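Side-chain contacts in odorant Binding Protein from Varroa destructor, form P2<1> (Varroa destructor, PDB 7NZA), which probably binds and carries small odorant molecules in the mite, with a wide open internal cavity in a non-classical, disulfide-linked helical fold: residues Gln43-Pro48 against Arg62-Thr67; Glu73-Phe76 against Val81-Phe84; Glu101-Leu106 against Ser138-Ile143; Leu106-Cys111 against Gln127-Cys132. One frame throughout, in Å; residues are numbered along the deposited sequence.

Contact 1: Gln43-Pro48 against Arg62-Thr67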
loop_
_atom_site.group_PDB
_atom_site.type_symbol
_atom_site.label_atom_id
_atom_site.label_comp_id
_atom_site.label_asym_id
_atom_site.label_seq_id
_atom_site.Cartn_x
_atom_site.Cartn_y
_atom_site.Cartn_z
ATOM N N GLN A 43 16.761 -2.807 -6.251
ATOM C CA GLN A 43 17.792 -3.428 -7.103
ATOM C C GLN A 43 19.055 -3.681 -6.295
ATOM O O GLN A 43 19.699 -4.727 -6.479
ATOM C CB GLN A 43 18.116 -2.592 -8.276
ATOM C CG GLN A 43 16.941 -2.521 -9.193
ATOM C CD GLN A 43 17.359 -1.754 -10.409
ATOM O OE1 GLN A 43 18.480 -1.247 -10.475
ATOM N NE2 GLN A 43 16.457 -1.681 -11.361
ATOM N N SER A 44 19.363 -2.807 -5.365
ATOM C CA SER A 44 20.572 -2.966 -4.536
ATOM C C SER A 44 20.276 -3.645 -3.226
ATOM O O SER A 44 21.199 -4.106 -2.567
ATOM C CB SER A 44 21.163 -1.648 -4.265
ATOM O OG SER A 44 21.655 -1.034 -5.486
ATOM N N LEU A 45 19.018 -3.605 -2.797
ATOM C CA LEU A 45 18.595 -4.103 -1.502
ATOM C C LEU A 45 17.474 -5.110 -1.774
ATOM O O LEU A 45 16.299 -4.873 -1.477
ATOM C CB LEU A 45 18.079 -2.951 -0.631
ATOM C CG LEU A 45 19.058 -1.816 -0.381
ATOM C CD1 LEU A 45 18.374 -0.567 0.139
ATOM C CD2 LEU A 45 20.126 -2.266 0.588
ATOM N N PRO A 46 17.775 -6.281 -2.355
ATOM C CA PRO A 46 16.732 -7.293 -2.575
ATOM C C PRO A 46 16.020 -7.682 -1.281
ATOM O O PRO A 46 16.528 -7.723 -0.213
ATOM C CB PRO A 46 17.450 -8.485 -3.234
ATOM C CG PRO A 46 18.760 -7.890 -3.778
ATOM C CD PRO A 46 19.077 -6.704 -2.925
ATOM N N LEU A 47 14.744 -7.998 -1.421
ATOM C CA LEU A 47 13.943 -8.435 -0.267
ATOM C C LEU A 47 14.447 -9.744 0.311
ATOM O O LEU A 47 14.816 -10.670 -0.433
ATOM C CB LEU A 47 12.506 -8.669 -0.738
ATOM C CG LEU A 47 11.675 -7.422 -0.735
ATOM C CD1 LEU A 47 10.488 -7.641 -1.677
ATOM C CD2 LEU A 47 11.166 -6.993 0.624
ATOM N N PRO A 48 14.440 -9.886 1.644
ATOM C CA PRO A 48 14.805 -11.154 2.241
ATOM C C PRO A 48 13.831 -12.262 1.836
ATOM O O PRO A 48 12.676 -11.998 1.532
ATOM C CB PRO A 48 14.692 -10.841 3.739
ATOM C CG PRO A 48 14.849 -9.357 3.872
ATOM C CD PRO A 48 14.192 -8.812 2.635
ATOM N N ARG A 62 13.775 -3.413 5.706
ATOM C CA ARG A 62 12.792 -2.350 5.518
ATOM C C ARG A 62 13.394 -0.978 5.787
ATOM O O ARG A 62 13.177 -0.017 5.006
ATOM C CB ARG A 62 11.543 -2.692 6.323
ATOM C CG ARG A 62 10.464 -1.642 6.168
ATOM C CD ARG A 62 9.218 -1.981 6.946
ATOM N NE ARG A 62 9.469 -2.035 8.365
ATOM C CZ ARG A 62 9.550 -3.089 9.178
ATOM N NH1 ARG A 62 9.375 -4.369 8.810
ATOM N NH2 ARG A 62 9.862 -2.809 10.448
ATOM N N GLU A 63 14.101 -0.875 6.923
ATOM C CA GLU A 63 14.820 0.360 7.351
ATOM C C GLU A 63 15.720 0.805 6.218
ATOM O O GLU A 63 15.746 2.020 5.908
ATOM C CB GLU A 63 15.679 0.081 8.596
ATOM C CG GLU A 63 16.561 1.221 9.112
ATOM C CD GLU A 63 17.156 0.872 10.491
ATOM O OE1 GLU A 63 16.570 1.331 11.523
ATOM O OE2 GLU A 63 18.135 0.024 10.579
ATOM N N SER A 64 16.486 -0.111 5.669
ATOM C CA SER A 64 17.451 0.218 4.619
ATOM C C SER A 64 16.763 0.783 3.378
ATOM O O SER A 64 17.294 1.704 2.745
ATOM C CB SER A 64 18.374 -0.933 4.281
ATOM O OG SER A 64 17.761 -1.991 3.505
ATOM N N VAL A 65 15.591 0.275 3.040
ATOM C CA VAL A 65 14.886 0.793 1.863
ATOM C C VAL A 65 14.366 2.179 2.153
ATOM O O VAL A 65 14.438 3.050 1.265
ATOM C CB VAL A 65 13.787 -0.183 1.454
ATOM C CG1 VAL A 65 12.934 0.404 0.337
ATOM C CG2 VAL A 65 14.343 -1.535 1.035
ATOM N N THR A 66 13.779 2.414 3.317
ATOM C CA THR A 66 13.295 3.766 3.669
ATOM C C THR A 66 14.452 4.761 3.627
ATOM O O THR A 66 14.305 5.868 3.087
ATOM C CB THR A 66 12.649 3.775 5.061
ATOM O OG1 THR A 66 11.579 2.808 5.001
ATOM C CG2 THR A 66 12.211 5.163 5.500
ATOM N N THR A 67 15.591 4.395 4.182
ATOM C CA THR A 67 16.782 5.285 4.202
ATOM C C THR A 67 17.278 5.521 2.781
ATOM O O THR A 67 17.600 6.641 2.464
ATOM C CB THR A 67 17.876 4.636 5.055
ATOM O OG1 THR A 67 17.406 4.633 6.418
ATOM C CG2 THR A 67 19.189 5.362 4.965
#

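Contact 2: Glu73-Phe76 against Val81-Phe84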
loop_
_atom_site.group_PDB
_atom_site.type_symbol
_atom_site.label_atom_id
_atom_site.label_comp_id
_atom_site.label_asym_id
_atom_site.label_seq_id
_atom_site.Cartn_x
_atom_site.Cartn_y
_atom_site.Cartn_z
ATOM N N GLU A 73 16.506 10.857 -2.676
ATOM C CA GLU A 73 15.737 12.072 -2.969
ATOM C C GLU A 73 16.274 13.289 -2.211
ATOM O O GLU A 73 15.562 14.350 -2.225
ATOM C CB GLU A 73 14.274 11.824 -2.623
ATOM C CG GLU A 73 13.582 10.795 -3.525
ATOM C CD GLU A 73 13.024 11.373 -4.806
ATOM O OE1 GLU A 73 11.829 11.081 -5.180
ATOM O OE2 GLU A 73 13.753 12.142 -5.419
ATOM N N GLY A 74 17.451 13.239 -1.637
ATOM C CA GLY A 74 18.078 14.488 -1.168
ATOM C C GLY A 74 17.742 14.881 0.246
ATOM O O GLY A 74 17.863 16.078 0.564
ATOM N N TRP A 75 17.227 13.985 1.070
ATOM C CA TRP A 75 16.722 14.350 2.424
ATOM C C TRP A 75 17.792 14.402 3.495
ATOM O O TRP A 75 17.409 14.785 4.618
ATOM C CB TRP A 75 15.534 13.476 2.820
ATOM C CG TRP A 75 14.326 13.787 2.033
ATOM C CD1 TRP A 75 13.873 13.224 0.876
ATOM C CD2 TRP A 75 13.399 14.811 2.386
ATOM N NE1 TRP A 75 12.699 13.812 0.510
ATOM C CE2 TRP A 75 12.386 14.786 1.422
ATOM C CE3 TRP A 75 13.338 15.745 3.426
ATOM C CZ2 TRP A 75 11.349 15.679 1.413
ATOM C CZ3 TRP A 75 12.274 16.600 3.441
ATOM C CH2 TRP A 75 11.291 16.569 2.460
ATOM N N PHE A 76 19.040 14.169 3.246
ATOM C CA PHE A 76 20.124 14.253 4.251
ATOM C C PHE A 76 21.135 15.265 3.770
ATOM O O PHE A 76 21.535 15.266 2.601
ATOM C CB PHE A 76 20.752 12.905 4.503
ATOM C CG PHE A 76 19.807 11.913 5.098
ATOM C CD1 PHE A 76 19.516 11.880 6.430
ATOM C CD2 PHE A 76 19.207 10.973 4.272
ATOM C CE1 PHE A 76 18.660 10.916 6.924
ATOM C CE2 PHE A 76 18.327 10.042 4.769
ATOM C CZ PHE A 76 18.127 9.952 6.113
ATOM N N VAL A 81 22.600 14.690 8.383
ATOM C CA VAL A 81 21.415 15.096 9.200
ATOM C C VAL A 81 20.164 15.221 8.308
ATOM O O VAL A 81 20.245 15.783 7.216
ATOM C CB VAL A 81 21.655 16.384 9.993
ATOM C CG1 VAL A 81 20.531 16.626 10.931
ATOM C CG2 VAL A 81 22.976 16.307 10.774
ATOM N N TYR A 82 19.047 14.684 8.753
ATOM C CA TYR A 82 17.780 14.841 7.998
ATOM C C TYR A 82 17.439 16.287 7.868
ATOM O O TYR A 82 17.574 17.083 8.828
ATOM C CB TYR A 82 16.667 14.098 8.737
ATOM C CG TYR A 82 15.303 14.265 8.101
ATOM C CD1 TYR A 82 14.940 13.672 6.904
ATOM C CD2 TYR A 82 14.346 14.973 8.768
ATOM C CE1 TYR A 82 13.659 13.821 6.382
ATOM C CE2 TYR A 82 13.096 15.127 8.267
ATOM C CZ TYR A 82 12.731 14.580 7.089
ATOM O OH TYR A 82 11.448 14.727 6.638
ATOM N N LYS A 83 16.927 16.680 6.721
ATOM C CA LYS A 83 16.576 18.061 6.372
ATOM C C LYS A 83 15.199 18.426 6.899
ATOM O O LYS A 83 14.225 18.586 6.184
ATOM C CB LYS A 83 16.677 18.303 4.870
ATOM C CG LYS A 83 18.089 18.231 4.317
ATOM C CD LYS A 83 18.157 18.493 2.812
ATOM C CE LYS A 83 19.571 18.319 2.296
ATOM N NZ LYS A 83 19.578 18.360 0.819
ATOM N N PHE A 84 15.160 18.634 8.221
ATOM C CA PHE A 84 13.887 19.032 8.894
ATOM C C PHE A 84 13.309 20.291 8.285
ATOM O O PHE A 84 12.090 20.408 8.115
ATOM C CB PHE A 84 14.126 19.229 10.391
ATOM C CG PHE A 84 14.444 17.963 11.131
ATOM C CD1 PHE A 84 13.415 17.115 11.550
ATOM C CD2 PHE A 84 15.734 17.627 11.461
ATOM C CE1 PHE A 84 13.678 15.959 12.256
ATOM C CE2 PHE A 84 15.975 16.490 12.194
ATOM C CZ PHE A 84 14.959 15.659 12.558
#

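Contact 3: Glu101-Leu106 against Ser138-Ile143. With NA (sodium ion), chain E.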
loop_
_atom_site.group_PDB
_atom_site.type_symbol
_atom_site.label_atom_id
_atom_site.label_comp_id
_atom_site.label_asym_id
_atom_site.label_seq_id
_atom_site.Cartn_x
_atom_site.Cartn_y
_atom_site.Cartn_z
ATOM N N GLU A 101 -2.669 24.250 9.073
ATOM C CA GLU A 101 -1.257 24.465 8.800
ATOM C C GLU A 101 -0.574 24.843 10.114
ATOM O O GLU A 101 0.539 24.382 10.395
ATOM C CB GLU A 101 -1.051 25.486 7.679
ATOM C CG GLU A 101 0.414 25.737 7.458
ATOM C CD GLU A 101 0.781 26.812 6.450
ATOM O OE1 GLU A 101 0.671 26.540 5.250
ATOM O OE2 GLU A 101 1.180 27.932 6.873
ATOM N N GLU A 102 -1.092 25.844 10.838
ATOM C CA GLU A 102 -0.426 26.331 12.054
ATOM C C GLU A 102 -0.242 25.178 13.057
ATOM O O GLU A 102 0.850 25.055 13.627
ATOM C CB GLU A 102 -1.274 27.411 12.690
ATOM C CG GLU A 102 -0.537 28.101 13.853
ATOM C CD GLU A 102 -1.325 29.214 14.542
ATOM O OE1 GLU A 102 -2.163 29.819 13.829
ATOM O OE2 GLU A 102 -1.159 29.416 15.777
ATOM N N ALA A 103 -1.294 24.381 13.236
ATOM C CA ALA A 103 -1.209 23.237 14.165
ATOM C C ALA A 103 -0.183 22.219 13.681
ATOM O O ALA A 103 0.602 21.724 14.492
ATOM C CB ALA A 103 -2.601 22.651 14.282
ATOM N N VAL A 104 -0.184 21.893 12.411
ATOM C CA VAL A 104 0.805 20.938 11.854
ATOM C C VAL A 104 2.232 21.454 12.008
ATOM O O VAL A 104 3.148 20.689 12.373
ATOM C CB VAL A 104 0.428 20.538 10.418
ATOM C CG1 VAL A 104 1.575 19.746 9.816
ATOM C CG2 VAL A 104 -0.907 19.788 10.363
ATOM N N LEU A 105 2.444 22.737 11.729
ATOM C CA LEU A 105 3.803 23.305 11.826
ATOM C C LEU A 105 4.272 23.365 13.302
ATOM O O LEU A 105 5.476 23.228 13.535
ATOM C CB LEU A 105 3.767 24.691 11.177
ATOM C CG LEU A 105 3.730 24.692 9.640
ATOM C CD1 LEU A 105 3.635 26.141 9.184
ATOM C CD2 LEU A 105 4.910 24.000 9.023
ATOM N N LEU A 106 3.378 23.515 14.232
ATOM C CA LEU A 106 3.763 23.457 15.653
ATOM C C LEU A 106 4.160 22.046 16.017
ATOM O O LEU A 106 5.177 21.820 16.675
ATOM C CB LEU A 106 2.617 23.946 16.547
ATOM C CG LEU A 106 2.966 24.053 18.024
ATOM C CD1 LEU A 106 4.137 25.025 18.262
ATOM C CD2 LEU A 106 1.744 24.506 18.791
ATOM N N SER A 138 -2.354 13.012 11.515
ATOM C CA SER A 138 -3.612 12.222 11.463
ATOM C C SER A 138 -4.614 12.764 12.473
ATOM O O SER A 138 -5.834 12.881 12.180
ATOM C CB SER A 138 -3.393 10.734 11.653
ATOM O OG SER A 138 -2.633 10.207 10.629
ATOM N N GLN A 139 -4.131 13.043 13.675
ATOM C CA GLN A 139 -5.009 13.580 14.728
ATOM C C GLN A 139 -5.547 14.952 14.362
ATOM O O GLN A 139 -6.729 15.182 14.503
ATOM C CB GLN A 139 -4.276 13.693 16.074
ATOM C CG GLN A 139 -3.853 12.383 16.674
ATOM C CD GLN A 139 -5.067 11.647 17.178
ATOM O OE1 GLN A 139 -5.833 12.164 17.987
ATOM N NE2 GLN A 139 -5.256 10.434 16.722
ATOM N N ILE A 140 -4.708 15.860 13.917
ATOM C CA ILE A 140 -5.118 17.242 13.595
ATOM C C ILE A 140 -6.121 17.214 12.463
ATOM O O ILE A 140 -7.135 17.932 12.458
ATOM C CB ILE A 140 -3.901 18.081 13.260
ATOM C CG1 ILE A 140 -3.053 18.321 14.498
ATOM C CG2 ILE A 140 -4.319 19.361 12.516
ATOM C CD1 ILE A 140 -1.642 18.737 14.219
ATOM N N CYS A 141 -5.886 16.370 11.484
ATOM C CA CYS A 141 -6.667 16.393 10.222
ATOM C C CYS A 141 -7.920 15.527 10.323
ATOM O O CYS A 141 -8.765 15.623 9.451
ATOM C CB CYS A 141 -5.785 15.880 9.106
ATOM S SG CYS A 141 -4.449 17.006 8.651
ATOM N N GLY A 142 -7.972 14.626 11.282
ATOM C CA GLY A 142 -9.022 13.576 11.304
ATOM C C GLY A 142 -8.877 12.555 10.210
ATOM O O GLY A 142 -9.894 12.133 9.612
ATOM N N ILE A 143 -7.654 12.187 9.875
ATOM C CA ILE A 143 -7.397 11.185 8.826
ATOM C C ILE A 143 -7.629 9.798 9.374
ATOM O O ILE A 143 -7.234 9.492 10.514
ATOM C CB ILE A 143 -5.974 11.290 8.290
ATOM C CG1 ILE A 143 -5.833 12.600 7.523
ATOM C CG2 ILE A 143 -5.571 10.085 7.487
ATOM C CD1 ILE A 143 -4.392 12.998 7.241
HETATM NA NA NA E . 7.352 24.885 12.268
#

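Contact 4: Leu106-Cys111 against Gln127-Cys132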
loop_
_atom_site.group_PDB
_atom_site.type_symbol
_atom_site.label_atom_id
_atom_site.label_comp_id
_atom_site.label_asym_id
_atom_site.label_seq_id
_atom_site.Cartn_x
_atom_site.Cartn_y
_atom_site.Cartn_z
ATOM N N LEU A 106 3.378 23.515 14.232
ATOM C CA LEU A 106 3.763 23.457 15.653
ATOM C C LEU A 106 4.160 22.046 16.017
ATOM O O LEU A 106 5.177 21.820 16.675
ATOM C CB LEU A 106 2.617 23.946 16.547
ATOM C CG LEU A 106 2.966 24.053 18.024
ATOM C CD1 LEU A 106 4.137 25.025 18.262
ATOM C CD2 LEU A 106 1.744 24.506 18.791
ATOM N N LYS A 107 3.419 21.039 15.516
ATOM C CA LYS A 107 3.819 19.640 15.753
ATOM C C LYS A 107 5.089 19.346 15.020
ATOM O O LYS A 107 5.879 18.503 15.498
ATOM C CB LYS A 107 2.661 18.682 15.447
ATOM C CG LYS A 107 1.526 18.735 16.451
ATOM C CD LYS A 107 1.998 18.376 17.833
ATOM C CE LYS A 107 0.815 18.173 18.770
ATOM N NZ LYS A 107 1.322 17.702 20.073
ATOM N N HIS A 108 5.364 19.927 13.854
ATOM C CA HIS A 108 6.682 19.733 13.226
ATOM C C HIS A 108 7.747 20.066 14.260
ATOM O O HIS A 108 8.750 19.341 14.372
ATOM C CB HIS A 108 6.813 20.624 11.964
ATOM C CG HIS A 108 8.156 20.681 11.439
ATOM N ND1 HIS A 108 8.675 19.697 10.660
ATOM C CD2 HIS A 108 9.114 21.610 11.650
ATOM C CE1 HIS A 108 9.920 20.000 10.374
ATOM N NE2 HIS A 108 10.217 21.190 10.964
ATOM N N ASP A 109 7.668 21.217 14.896
ATOM C CA ASP A 109 8.694 21.624 15.881
ATOM C C ASP A 109 8.708 20.592 17.019
ATOM O O ASP A 109 9.834 20.248 17.442
ATOM C CB ASP A 109 8.446 23.043 16.357
ATOM C CG ASP A 109 8.543 24.129 15.306
ATOM O OD1 ASP A 109 9.326 23.963 14.398
ATOM O OD2 ASP A 109 7.772 25.112 15.481
ATOM N N ALA A 110 7.537 20.247 17.515
ATOM C CA ALA A 110 7.528 19.312 18.661
ATOM C C ALA A 110 8.132 17.959 18.283
ATOM O O ALA A 110 8.885 17.364 19.052
ATOM C CB ALA A 110 6.102 19.107 19.152
ATOM N N CYS A 111 7.862 17.496 17.084
ATOM C CA CYS A 111 8.339 16.185 16.609
ATOM C C CYS A 111 9.837 16.259 16.322
ATOM O O CYS A 111 10.566 15.314 16.662
ATOM C CB CYS A 111 7.596 15.768 15.357
ATOM S SG CYS A 111 5.889 15.247 15.699
ATOM N N GLN A 127 13.353 8.479 11.632
ATOM C CA GLN A 127 12.318 7.461 11.890
ATOM C C GLN A 127 11.322 7.945 12.928
ATOM O O GLN A 127 10.113 7.855 12.759
ATOM C CB GLN A 127 12.976 6.133 12.325
ATOM C CG GLN A 127 13.781 5.449 11.176
ATOM C CD GLN A 127 14.623 4.288 11.641
ATOM O OE1 GLN A 127 14.902 4.158 12.840
ATOM N NE2 GLN A 127 15.089 3.468 10.701
ATOM N N LEU A 128 11.822 8.479 14.042
ATOM C CA LEU A 128 10.875 8.939 15.090
ATOM C C LEU A 128 10.135 10.193 14.593
ATOM O O LEU A 128 8.939 10.265 14.810
ATOM C CB LEU A 128 11.582 9.162 16.427
ATOM C CG LEU A 128 10.670 9.648 17.555
ATOM C CD1 LEU A 128 9.500 8.703 17.806
ATOM C CD2 LEU A 128 11.471 9.817 18.849
ATOM N N TYR A 129 10.797 11.115 13.906
ATOM C CA TYR A 129 10.109 12.313 13.380
ATOM C C TYR A 129 8.962 11.888 12.461
ATOM O O TYR A 129 7.846 12.399 12.596
ATOM C CB TYR A 129 11.085 13.179 12.595
ATOM C CG TYR A 129 10.427 14.280 11.829
ATOM C CD1 TYR A 129 10.019 15.443 12.459
ATOM C CD2 TYR A 129 10.130 14.133 10.481
ATOM C CE1 TYR A 129 9.384 16.446 11.764
ATOM C CE2 TYR A 129 9.498 15.122 9.748
ATOM C CZ TYR A 129 9.104 16.297 10.415
ATOM O OH TYR A 129 8.438 17.209 9.679
ATOM N N GLN A 130 9.201 10.938 11.554
ATOM C CA GLN A 130 8.153 10.569 10.567
ATOM C C GLN A 130 7.011 9.894 11.309
ATOM O O GLN A 130 5.811 10.130 11.006
ATOM C CB GLN A 130 8.706 9.697 9.490
ATOM C CG GLN A 130 9.571 10.444 8.521
ATOM C CD GLN A 130 9.979 9.647 7.323
ATOM O OE1 GLN A 130 10.418 8.498 7.454
ATOM N NE2 GLN A 130 9.837 10.172 6.120
ATOM N N ALA A 131 7.299 9.023 12.291
ATOM C CA ALA A 131 6.228 8.374 13.047
ATOM C C ALA A 131 5.426 9.405 13.827
ATOM O O ALA A 131 4.204 9.350 13.905
ATOM C CB ALA A 131 6.794 7.306 13.970
ATOM N N CYS A 132 6.118 10.319 14.456
ATOM C CA CYS A 132 5.518 11.429 15.243
ATOM C C CYS A 132 4.601 12.283 14.364
ATOM O O CYS A 132 3.480 12.616 14.760
ATOM C CB CYS A 132 6.601 12.272 15.895
ATOM S SG CYS A 132 6.100 13.636 16.959
#

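Contact 1: Gln43-Pro48 against Arg62-Thr67
Leu45 and Val65 are the nearest backbone points of this contact, their CA atoms 7.0 Å apart, where the chain leaving helix 28-44 passes the regular helix 55-72. Leu45 has left the helical conformation just beyond the last weakly bonded turn, and its CB is directed toward the helix. With CG anti to the carbonyl carbon (chi1 -58°), the isobutyl group reaches across to Ser64. Its CD1 methyl does most of the touching: it sits 3.6 Å from Ser64 O and 3.7 Å from Ser64 OG, while CD2 approaches the same hydroxyl at 3.8 Å. The fork of the leucine thus straddles the serine oxygen. On the neighbouring residue, Val65 CG2 meets the CD1 methyl of Leu45 more loosely, at 4.2 Å. One turn earlier in helix 55-72, His61 serves both sides, its O hydrogen-bonded to Ser64 OG and its NE2 to Leu45 O. Leu47 bonds through its backbone to Glu17 and Lys144 of the second subunit. The contact packs the loop after helix 28-44 on the flank of helix 55-72, where Leu45 also touches Cys68 of the Cys41-Cys68 disulfide that ties these two consecutive helices of the helical fold.

Contact 2: Glu73-Phe76 against Val81-Phe84
Lys83 NZ donates to Gly74 O over 2.9 Å, approaching with a tilt of 27° from the carbonyl plane. The lysine chain, extended beyond CG, runs alongside the opposing backbone: CG lies 3.5 Å from Trp75 O, and CE comes 3.6 Å from Phe76 O. A second bond, from Lys83 N to Trp75 O, also measures 2.9 Å, so main chain and side chain of one lysine hold two successive carbonyls. This backbone bond belongs to a single beta bridge between Phe76 and Tyr82, to which the CA-H...O contact from Phe76 CA to Val81 O adds.

The aromatic side chains pack together. Trp75 and Tyr82 point the same way, their planes nearly parallel at 17° but offset, with little of either ring lying over the other; the close touch is Trp75 CE3 to Tyr82 CE1 at 3.5 Å. Tyr82 CG is anti to the backbone N (chi1 176°), which lays its ring beside the indole and brings its hydroxyl to Ser7 N of the second subunit. Phe76 diverges from this pair, its CD1 resting 3.7 Å from Tyr82 N. The ring of Phe84 receives Tyr82 CD2 over the centre of one face. Arg86 adds a cation-pi contact to Trp75.

Gly74, at positive phi, is the C-prime residue of a Schellman motif ending helix 55-72, while Lys83 centres an inverse gamma turn at the N-cap position of helix 84-93. Between these two helix ends, the bridge closes a short loop linking helix 55-72 to helix 84-93.

Contact 3: Glu101-Leu106 against Ser138-Ile143
Ile140 reaches from helix 122-141 to two successive residues of helix 98-118, Ala103 and Val104. Its CD1 methyl comes 3.7 Å from Ala103 O and 4.0 Å from Ala103 CB, lying against both the backbone and the small side chain. The other branch, CG2, meets Val104 CG2 at 4.1 Å and the Ala103 methyl at a like distance, so both branches touch both residues, with CD1 closest to the Ala103 carbonyl. With CG1 anti to the carbonyl carbon (chi1 -70°) and the chain extended beyond it, CD1 reaches Ala103. Here the CA atoms of Ala103 and Ile140 are 7.2 Å apart, the nearest backbone points of the two segments.

Further out, Val104 also packs on Ile91, Met133 and Ile137, where its own helix meets helices 84-93 and 122-141. Leu105, directed away from Ile140, offers its carbonyl instead: Leu105 O binds the sodium ion at 2.8 Å, and Arg88 belongs to the same metal site. Next to Ile140, Cys141 is joined to Cys21 by a disulfide that ties the end of helix 122-141 to the N-terminal part of the chain. The contact is an apolar helix-helix junction at the disulfide-anchored end of an antiparallel helical hairpin.

Contact 4: Leu106-Cys111 against Gln127-Cys132
Cys111 and Tyr129 have the most surface buried here, and their CA atoms, 5.3 Å apart, are the nearest backbone points of the two helices. The side chain of Cys111 is directed at helix 127-132, where its SG is bonded to Cys132 SG at 2.1 Å. The disulfide has a chi3 of -76°, and its two ends are set differently: Cys111 SG lies anti to the carbonyl carbon, whereas Cys132 SG lies anti to the backbone N. Cys111 CB also touches Tyr129 CD1 at 3.8 Å, so the phenol ring packs close beside the covalent link.

The short segments run roughly antiparallel, their directions 147° apart, with axes 9.5 Å apart at closest approach. They belong to helices 98-118 and 122-141, a helical hairpin stapled by this disulfide, one of three in the chain.

Tyr129 leans from its own helix toward the other, its CG anti to the backbone N, and its hydroxyl ends at His108. Tyr129 OH and His108 ND1 are hydrogen-bonded at 2.7 Å, with the oxygen lying in the imidazole plane at the ring edge. The two planes are turned 83° to each other, and the rings approach obliquely. This bond holds the hydroxyl end of Tyr129, while Cys111 CB packs against CD1 nearer the base of the ring. Phe84 meets the tyrosine ring edge-to-face, and Ala8 of the second subunit also packs on it. The side chain of His108 packs on Arg88 of the sodium site and itself lies about 4 Å from the ion.

Contacts 3 and 4 share Leu106 and the same helix pair, with contact 4 nested inside the loop that contact 3 closes; their centres are 11 Å apart, and Ile140 CD1 of one packs on Lys107 CG of the other at 3.9 Å. The sodium ion lies beside both, bound by Leu105 O and near His108. Contact 2, centred 14 Å from contact 4, meets it where Tyr82 and Phe84 pack on Tyr129. Contact 1 lies across the chain's centre from contacts 3 and 4, yet reaches contact 4 through a probable hydrogen bond, Glu63 OE1 to Gln127 NE2, at 2.7 Å. Contacts 1, 2 and 4 all touch the second subunit; contact 3 does not.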